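Local coordinates for protein putative glucarate dehydratase (Pseudomonas fluorescens, PDB 4IT1) that probably catalyses the dehydration of D-glucarate to 5-dehydro-4-deoxy-D-glucarate in an active site that holds a magnesium ion, at residues 116-119 with 123-126; 69-74 with 129-134; 77-82 with 107-112. All coordinates share one frame; numbering follows the deposited sequence.

Contact 1 (116-119 with 123-126)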
loop_
_atom_site.group_PDB
_atom_site.type_symbol
_atom_site.label_atom_id
_atom_site.label_comp_id
_atom_site.label_asym_id
_atom_site.label_seq_id
_atom_site.Cartn_x
_atom_site.Cartn_y
_atom_site.Cartn_z
ATOM N N GLY A 116 0.857 -17.778 -26.198
ATOM C CA GLY A 116 0.063 -17.180 -27.264
ATOM C C GLY A 116 -1.420 -17.182 -26.953
ATOM O O GLY A 116 -2.159 -16.336 -27.450
ATOM N N ALA A 117 -1.847 -18.129 -26.116
ATOM C CA ALA A 117 -3.269 -18.313 -25.791
ATOM C C ALA A 117 -3.717 -17.649 -24.477
ATOM O O ALA A 117 -4.852 -17.851 -24.022
ATOM C CB ALA A 117 -3.600 -19.795 -25.766
ATOM N N GLU A 118 -2.827 -16.874 -23.867
ATOM C CA GLU A 118 -3.146 -16.162 -22.638
ATOM C C GLU A 118 -3.773 -14.804 -22.972
ATOM O O GLU A 118 -3.096 -13.774 -22.958
ATOM C CB GLU A 118 -1.893 -15.997 -21.790
ATOM C CG GLU A 118 -1.308 -17.304 -21.273
ATOM C CD GLU A 118 0.052 -17.126 -20.608
ATOM O OE1 GLU A 118 0.686 -16.059 -20.798
ATOM O OE2 GLU A 118 0.493 -18.059 -19.899
ATOM N N LEU A 119 -5.075 -14.818 -23.260
ATOM C CA LEU A 119 -5.756 -13.665 -23.843
ATOM C C LEU A 119 -6.790 -13.010 -22.926
ATOM O O LEU A 119 -7.181 -11.857 -23.143
ATOM C CB LEU A 119 -6.412 -14.070 -25.166
ATOM C CG LEU A 119 -5.445 -14.562 -26.251
ATOM C CD1 LEU A 119 -6.174 -15.389 -27.297
ATOM C CD2 LEU A 119 -4.718 -13.389 -26.897
ATOM N N SER A 123 -4.975 -14.451 -17.180
ATOM C CA SER A 123 -4.524 -15.743 -17.716
ATOM C C SER A 123 -3.000 -15.952 -17.782
ATOM O O SER A 123 -2.544 -17.085 -17.949
ATOM C CB SER A 123 -5.134 -15.984 -19.096
ATOM O OG SER A 123 -4.721 -14.981 -20.009
ATOM N N HIS A 124 -2.221 -14.879 -17.652
ATOM C CA HIS A 124 -0.762 -14.953 -17.836
ATOM C C HIS A 124 -0.117 -15.819 -16.762
ATOM O O HIS A 124 -0.533 -15.785 -15.606
ATOM C CB HIS A 124 -0.137 -13.553 -17.833
ATOM C CG HIS A 124 -0.972 -12.518 -18.521
ATOM N ND1 HIS A 124 -0.834 -12.218 -19.859
ATOM C CD2 HIS A 124 -1.967 -11.723 -18.060
ATOM C CE1 HIS A 124 -1.701 -11.279 -20.191
ATOM N NE2 HIS A 124 -2.401 -10.960 -19.117
ATOM N N ALA A 125 0.897 -16.592 -17.144
ATOM C CA ALA A 125 1.582 -17.497 -16.209
ATOM C C ALA A 125 2.185 -16.771 -15.020
ATOM O O ALA A 125 2.222 -17.307 -13.916
ATOM C CB ALA A 125 2.666 -18.299 -16.925
ATOM N N SER A 126 2.691 -15.563 -15.258
ATOM C CA SER A 126 3.246 -14.732 -14.194
ATOM C C SER A 126 2.216 -14.385 -13.100
ATOM O O SER A 126 2.596 -14.072 -11.965
ATOM C CB SER A 126 3.817 -13.448 -14.789
ATOM O OG SER A 126 2.823 -12.791 -15.561
#
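With chi1 near -65°, CG of Glu118 turns beside its own backbone N, and a chain extended beyond CG carries the carboxylate across to the backbone of His124 and Ala125. Ser123 makes the return contact: a chi1 of 61° swings OG back between its own N and carbonyl carbon, over the peptide that joins Glu118 to Leu119. There Ser123 OG stands 3.1 Å from Glu118 C, almost straight above the flat face of that peptide. This position explains why the approach of Leu119 N to Ser123 OG is no hydrogen bond, since an N-H lying in the peptide plane is badly aimed at an atom overhead. The hydroxyl is engaged instead with Ala120 O, within the bend between the two segments. Both segments belong to the long loop that joins helix 95-107 to helix 128-148 in the N-terminal domain of the mandelate racemase/muconate lactonizing enzyme family. Glu118 is the centre of an inverse gamma turn, and residues 123-126 run on toward the start of the second helix. Along the side chain, Glu118 CG rests 3.6 Å from Ser123 O, while OE1 lies 3.5 Å from His124 CA. The second oxygen, OE2, takes a weak, strongly bent hydrogen bond from Ala125 N (3.1 Å, 126° at the hydrogen) and lies 3.7 Å from Ala125 CB. OE2 is also hydrogen-bonded to Ser113 OG, its stronger partner, so the Ala125 bond is secondary. The imidazole of His124 approaches the backbone obliquely, with CE1 4.0 Å from Glu118 O. Glu118 OE1 and His124 ND1 stay 4.2 Å apart, not in contact.

Contact 2 (69-74 with 129-134)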
loop_
_atom_site.group_PDB
_atom_site.type_symbol
_atom_site.label_atom_id
_atom_site.label_comp_id
_atom_site.label_asym_id
_atom_site.label_seq_id
_atom_site.Cartn_x
_atom_site.Cartn_y
_atom_site.Cartn_z
ATOM N N GLU A 69 -14.377 -15.689 -4.513
ATOM C CA GLU A 69 -14.732 -15.996 -5.896
ATOM C C GLU A 69 -13.498 -15.753 -6.770
ATOM O O GLU A 69 -12.808 -14.743 -6.606
ATOM C CB GLU A 69 -15.894 -15.121 -6.359
ATOM C CG GLU A 69 -16.532 -15.547 -7.666
ATOM C CD GLU A 69 -17.538 -14.541 -8.200
ATOM O OE1 GLU A 69 -18.223 -13.866 -7.397
ATOM O OE2 GLU A 69 -17.656 -14.431 -9.438
ATOM N N SER A 70 -13.213 -16.679 -7.686
ATOM C CA SER A 70 -12.030 -16.560 -8.545
ATOM C C SER A 70 -12.197 -17.189 -9.930
ATOM O O SER A 70 -13.317 -17.383 -10.403
ATOM C CB SER A 70 -10.795 -17.130 -7.848
ATOM O OG SER A 70 -9.622 -16.664 -8.485
ATOM N N TYR A 71 -11.071 -17.478 -10.581
ATOM C CA TYR A 71 -11.067 -18.020 -11.941
ATOM C C TYR A 71 -11.374 -19.518 -11.950
ATOM O O TYR A 71 -10.930 -20.258 -11.062
ATOM C CB TYR A 71 -9.736 -17.709 -12.641
ATOM C CG TYR A 71 -9.473 -16.222 -12.776
ATOM C CD1 TYR A 71 -10.253 -15.424 -13.617
ATOM C CD2 TYR A 71 -8.449 -15.616 -12.058
ATOM C CE1 TYR A 71 -10.013 -14.059 -13.738
ATOM C CE2 TYR A 71 -8.205 -14.255 -12.165
ATOM C CZ TYR A 71 -8.984 -13.484 -13.009
ATOM O OH TYR A 71 -8.729 -12.135 -13.109
ATOM N N GLY A 72 -12.140 -19.950 -12.950
ATOM C CA GLY A 72 -12.665 -21.319 -12.989
ATOM C C GLY A 72 -12.084 -22.251 -14.039
ATOM O O GLY A 72 -12.582 -23.367 -14.227
ATOM N N ASP A 73 -11.038 -21.796 -14.726
ATOM C CA ASP A 73 -10.329 -22.627 -15.701
ATOM C C ASP A 73 -9.557 -23.721 -14.973
ATOM O O ASP A 73 -9.151 -23.546 -13.820
ATOM C CB ASP A 73 -9.366 -21.779 -16.533
ATOM C CG ASP A 73 -8.358 -21.060 -15.677
ATOM O OD1 ASP A 73 -7.326 -21.669 -15.322
ATOM O OD2 ASP A 73 -8.618 -19.890 -15.335
ATOM N N ALA A 74 -9.343 -24.836 -15.665
ATOM C CA ALA A 74 -8.694 -26.002 -15.069
ATOM C C ALA A 74 -7.382 -25.705 -14.317
ATOM O O ALA A 74 -7.248 -26.116 -13.168
ATOM C CB ALA A 74 -8.517 -27.111 -16.103
ATOM N N VAL A 129 0.910 -16.742 -8.731
ATOM C CA VAL A 129 0.957 -16.383 -7.320
ATOM C C VAL A 129 -0.146 -15.364 -6.970
ATOM O O VAL A 129 -0.871 -15.549 -5.993
ATOM C CB VAL A 129 2.363 -15.882 -6.925
ATOM C CG1 VAL A 129 2.372 -15.290 -5.522
ATOM C CG2 VAL A 129 3.373 -17.021 -7.022
ATOM N N SER A 130 -0.296 -14.330 -7.799
ATOM C CA SER A 130 -1.250 -13.248 -7.541
ATOM C C SER A 130 -2.718 -13.658 -7.586
ATOM O O SER A 130 -3.489 -13.252 -6.721
ATOM C CB SER A 130 -1.000 -12.068 -8.476
ATOM O OG SER A 130 0.182 -11.407 -8.082
ATOM N N ASN A 131 -3.101 -14.433 -8.600
ATOM C CA ASN A 131 -4.464 -14.945 -8.723
ATOM C C ASN A 131 -4.861 -15.839 -7.553
ATOM O O ASN A 131 -5.967 -15.718 -7.016
ATOM C CB ASN A 131 -4.642 -15.712 -10.031
ATOM C CG ASN A 131 -4.434 -14.843 -11.244
ATOM O OD1 ASN A 131 -4.085 -13.668 -11.130
ATOM N ND2 ASN A 131 -4.654 -15.413 -12.421
ATOM N N ALA A 132 -3.951 -16.727 -7.161
ATOM C CA ALA A 132 -4.209 -17.660 -6.068
ATOM C C ALA A 132 -4.215 -16.972 -4.699
ATOM O O ALA A 132 -5.020 -17.321 -3.831
ATOM C CB ALA A 132 -3.203 -18.802 -6.092
ATOM N N TYR A 133 -3.318 -16.008 -4.504
ATOM C CA TYR A 133 -3.306 -15.230 -3.267
ATOM C C TYR A 133 -4.609 -14.444 -3.148
ATOM O O TYR A 133 -5.310 -14.554 -2.144
ATOM C CB TYR A 133 -2.083 -14.309 -3.183
ATOM C CG TYR A 133 -2.011 -13.510 -1.894
ATOM C CD1 TYR A 133 -1.637 -14.114 -0.691
ATOM C CD2 TYR A 133 -2.329 -12.148 -1.876
ATOM C CE1 TYR A 133 -1.580 -13.386 0.488
ATOM C CE2 TYR A 133 -2.276 -11.411 -0.704
ATOM C CZ TYR A 133 -1.901 -12.031 0.475
ATOM O OH TYR A 133 -1.846 -11.299 1.643
ATOM N N SER A 134 -4.951 -13.698 -4.195
ATOM C CA SER A 134 -6.178 -12.905 -4.219
ATOM C C SER A 134 -7.436 -13.725 -3.923
ATOM O O SER A 134 -8.346 -13.241 -3.246
ATOM C CB SER A 134 -6.334 -12.208 -5.564
ATOM O OG SER A 134 -7.635 -11.657 -5.714
HETATM O O HOH W 1 -10.051 -12.791 -5.993
HETATM O O HOH W 2 -8.339 -14.373 -7.903
#
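The phenol ring of Tyr71 and the side-chain amide of Asn131 meet obliquely, their planes 47° apart. The two side chains cross at about a right angle, with Asn131 ND2 3.7 Å from Tyr71 CE2 and nearly as close to CD2. That amide nitrogen is held by Gly122 O, and helix 316-319 adds His317 and Tyr318 against the tyrosine. Elsewhere water joins the end of strand 65-70 to helix 128-148 in the N-terminal domain. A chi1 of -163° sends Ser70 OG away from its own N and toward the helix, yet Ser70 OG still lies 4.1 Å from Asn131 O. One water fills the step, accepting from Ser70 OG at 2.7 Å and donating to Asn131 O at 2.9 Å. A second donates to Ser134 OG at 2.7 Å and, weakly, to Glu69 O. Ser134 OG also bonds to His316 O, which ties the helix to the barrel domain. With no direct hydrogen bond across the contact, strand and helix are coupled polar group to polar group through water, and the buried hydroxyl of Ser70 has its donor satisfied by it.

Contact 3 (77-82 with 107-112)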
loop_
_atom_site.group_PDB
_atom_site.type_symbol
_atom_site.label_atom_id
_atom_site.label_comp_id
_atom_site.label_asym_id
_atom_site.label_seq_id
_atom_site.Cartn_x
_atom_site.Cartn_y
_atom_site.Cartn_z
ATOM N N LEU A 77 -8.038 -23.750 -10.895
ATOM C CA LEU A 77 -8.595 -24.726 -9.951
ATOM C C LEU A 77 -7.510 -25.584 -9.317
ATOM O O LEU A 77 -7.430 -25.696 -8.094
ATOM C CB LEU A 77 -9.609 -25.634 -10.654
ATOM C CG LEU A 77 -10.939 -25.019 -11.083
ATOM C CD1 LEU A 77 -11.593 -25.865 -12.160
ATOM C CD2 LEU A 77 -11.861 -24.855 -9.885
ATOM N N ALA A 78 -6.678 -26.178 -10.169
ATOM C CA ALA A 78 -5.591 -27.056 -9.747
ATOM C C ALA A 78 -4.701 -26.386 -8.711
ATOM O O ALA A 78 -4.278 -27.018 -7.743
ATOM C CB ALA A 78 -4.770 -27.488 -10.955
ATOM N N ILE A 79 -4.431 -25.099 -8.924
ATOM C CA ILE A 79 -3.638 -24.299 -7.994
ATOM C C ILE A 79 -4.411 -24.041 -6.694
ATOM O O ILE A 79 -3.887 -24.263 -5.603
ATOM C CB ILE A 79 -3.165 -22.978 -8.653
ATOM C CG1 ILE A 79 -2.103 -23.257 -9.735
ATOM C CG2 ILE A 79 -2.647 -21.994 -7.611
ATOM C CD1 ILE A 79 -0.758 -23.748 -9.218
ATOM N N GLN A 80 -5.657 -23.590 -6.823
ATOM C CA GLN A 80 -6.533 -23.365 -5.669
ATOM C C GLN A 80 -6.627 -24.632 -4.806
ATOM O O GLN A 80 -6.439 -24.574 -3.587
ATOM C CB GLN A 80 -7.929 -22.903 -6.127
ATOM C CG GLN A 80 -7.956 -21.542 -6.823
ATOM C CD GLN A 80 -9.282 -21.261 -7.510
ATOM O OE1 GLN A 80 -10.346 -21.572 -6.973
ATOM N NE2 GLN A 80 -9.229 -20.667 -8.703
ATOM N N GLN A 81 -6.886 -25.772 -5.450
ATOM C CA GLN A 81 -6.965 -27.069 -4.768
ATOM C C GLN A 81 -5.682 -27.407 -4.005
ATOM O O GLN A 81 -5.729 -27.763 -2.828
ATOM C CB GLN A 81 -7.296 -28.186 -5.762
ATOM C CG GLN A 81 -8.752 -28.245 -6.201
ATOM C CD GLN A 81 -9.178 -29.637 -6.649
ATOM O OE1 GLN A 81 -8.347 -30.474 -7.013
ATOM N NE2 GLN A 81 -10.482 -29.891 -6.617
ATOM N N GLN A 82 -4.542 -27.284 -4.682
ATOM C CA GLN A 82 -3.222 -27.499 -4.073
ATOM C C GLN A 82 -3.024 -26.689 -2.789
ATOM O O GLN A 82 -2.545 -27.216 -1.781
ATOM C CB GLN A 82 -2.118 -27.144 -5.075
ATOM C CG GLN A 82 -1.881 -28.171 -6.174
ATOM C CD GLN A 82 -0.601 -28.961 -5.985
ATOM O OE1 GLN A 82 0.209 -29.075 -6.907
ATOM N NE2 GLN A 82 -0.406 -29.508 -4.787
ATOM N N ALA A 107 5.810 -22.488 -7.111
ATOM C CA ALA A 107 7.177 -22.901 -7.424
ATOM C C ALA A 107 7.274 -24.398 -7.748
ATOM O O ALA A 107 8.141 -24.816 -8.518
ATOM C CB ALA A 107 8.114 -22.539 -6.284
ATOM N N ALA A 108 6.375 -25.189 -7.162
ATOM C CA ALA A 108 6.316 -26.634 -7.387
ATOM C C ALA A 108 5.285 -26.987 -8.464
ATOM O O ALA A 108 4.576 -27.993 -8.357
ATOM C CB ALA A 108 6.000 -27.350 -6.082
ATOM N N HIS A 109 5.212 -26.157 -9.503
ATOM C CA HIS A 109 4.238 -26.344 -10.575
ATOM C C HIS A 109 4.731 -25.789 -11.913
ATOM O O HIS A 109 5.162 -24.636 -11.999
ATOM C CB HIS A 109 2.908 -25.693 -10.196
ATOM C CG HIS A 109 1.715 -26.377 -10.783
ATOM N ND1 HIS A 109 1.227 -26.079 -12.037
ATOM C CD2 HIS A 109 0.915 -27.349 -10.288
ATOM C CE1 HIS A 109 0.174 -26.839 -12.288
ATOM N NE2 HIS A 109 -0.035 -27.618 -11.242
ATOM N N LYS A 110 4.667 -26.624 -12.949
ATOM C CA LYS A 110 4.996 -26.212 -14.314
ATOM C C LYS A 110 3.898 -25.297 -14.857
ATOM O O LYS A 110 2.729 -25.460 -14.487
ATOM C CB LYS A 110 5.158 -27.438 -15.217
ATOM N N PRO A 111 4.268 -24.328 -15.725
ATOM C CA PRO A 111 3.277 -23.419 -16.311
ATOM C C PRO A 111 2.040 -24.156 -16.828
ATOM O O PRO A 111 0.931 -23.901 -16.350
ATOM C CB PRO A 111 4.043 -22.766 -17.466
ATOM C CG PRO A 111 5.459 -22.759 -17.007
ATOM C CD PRO A 111 5.640 -23.994 -16.162
ATOM N N ALA A 112 2.245 -25.081 -17.768
ATOM C CA ALA A 112 1.159 -25.818 -18.418
ATOM C C ALA A 112 0.153 -24.882 -19.103
ATOM O O ALA A 112 -1.068 -25.018 -18.945
ATOM C CB ALA A 112 0.469 -26.764 -17.434
#
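Ile79 and His109 form the close-packed part of this contact, where helix 74-87 of the N-terminal alpha+beta domain, characteristic of the mandelate racemase/muconate lactonizing enzyme family, meets the loop that follows helix 95-107. The tip of Ile79 makes a CH-pi contact: Ile79 CD1 sits over one face of the imidazole, 4.1 Å from the His109 ring centroid and 15° off the normal. A chi1 of -70° sets CG1 of Ile79 beside its backbone N, and chi2 then carries Ile79 CD1 to 3.9 Å from His109 CG. Gln82, one turn further along the helix, belongs to the looser, exposed side. Its chain bends at chi2 and brings Gln82 OE1 to the imidazole edge, in the ring plane, 3.9 Å from His109 CD2. Amide and ring planes stand 65° apart, and this is van der Waals contact without a hydrogen bond. The contact thus packs a methyl against a ring face on one flank and leaves a polar amide at the solvent side. The ring's rotation is restrained from within the loop: His109 ND1 donates to Lys110 O at 2.9 Å, through a bent bond whose donor lies tilted from the carbonyl plane.

How the contacts relate
All three contacts lie in the N-terminal domain. Contacts 1 and 3 are each nested in the loop that contact 2 closes, and contact 3 closes before contact 1 opens. Contacts 2 and 3, centred about 10 Å apart, touch directly: Gln80 NE2 lies 2.9 Å from Tyr71 O in a probable hydrogen bond, and Ile79 CG2 packs 3.6 Å from Ala132 CB. Contact 1, with its centre about 13 Å from that of contact 2, adjoins its neighbours only through the chain. The His124 side chain is about 10 Å from the bound magnesium ion. The Tyr71 side chain is about 7 Å from that of His342, the predicted proton acceptor; contact 3 lies away from these sites.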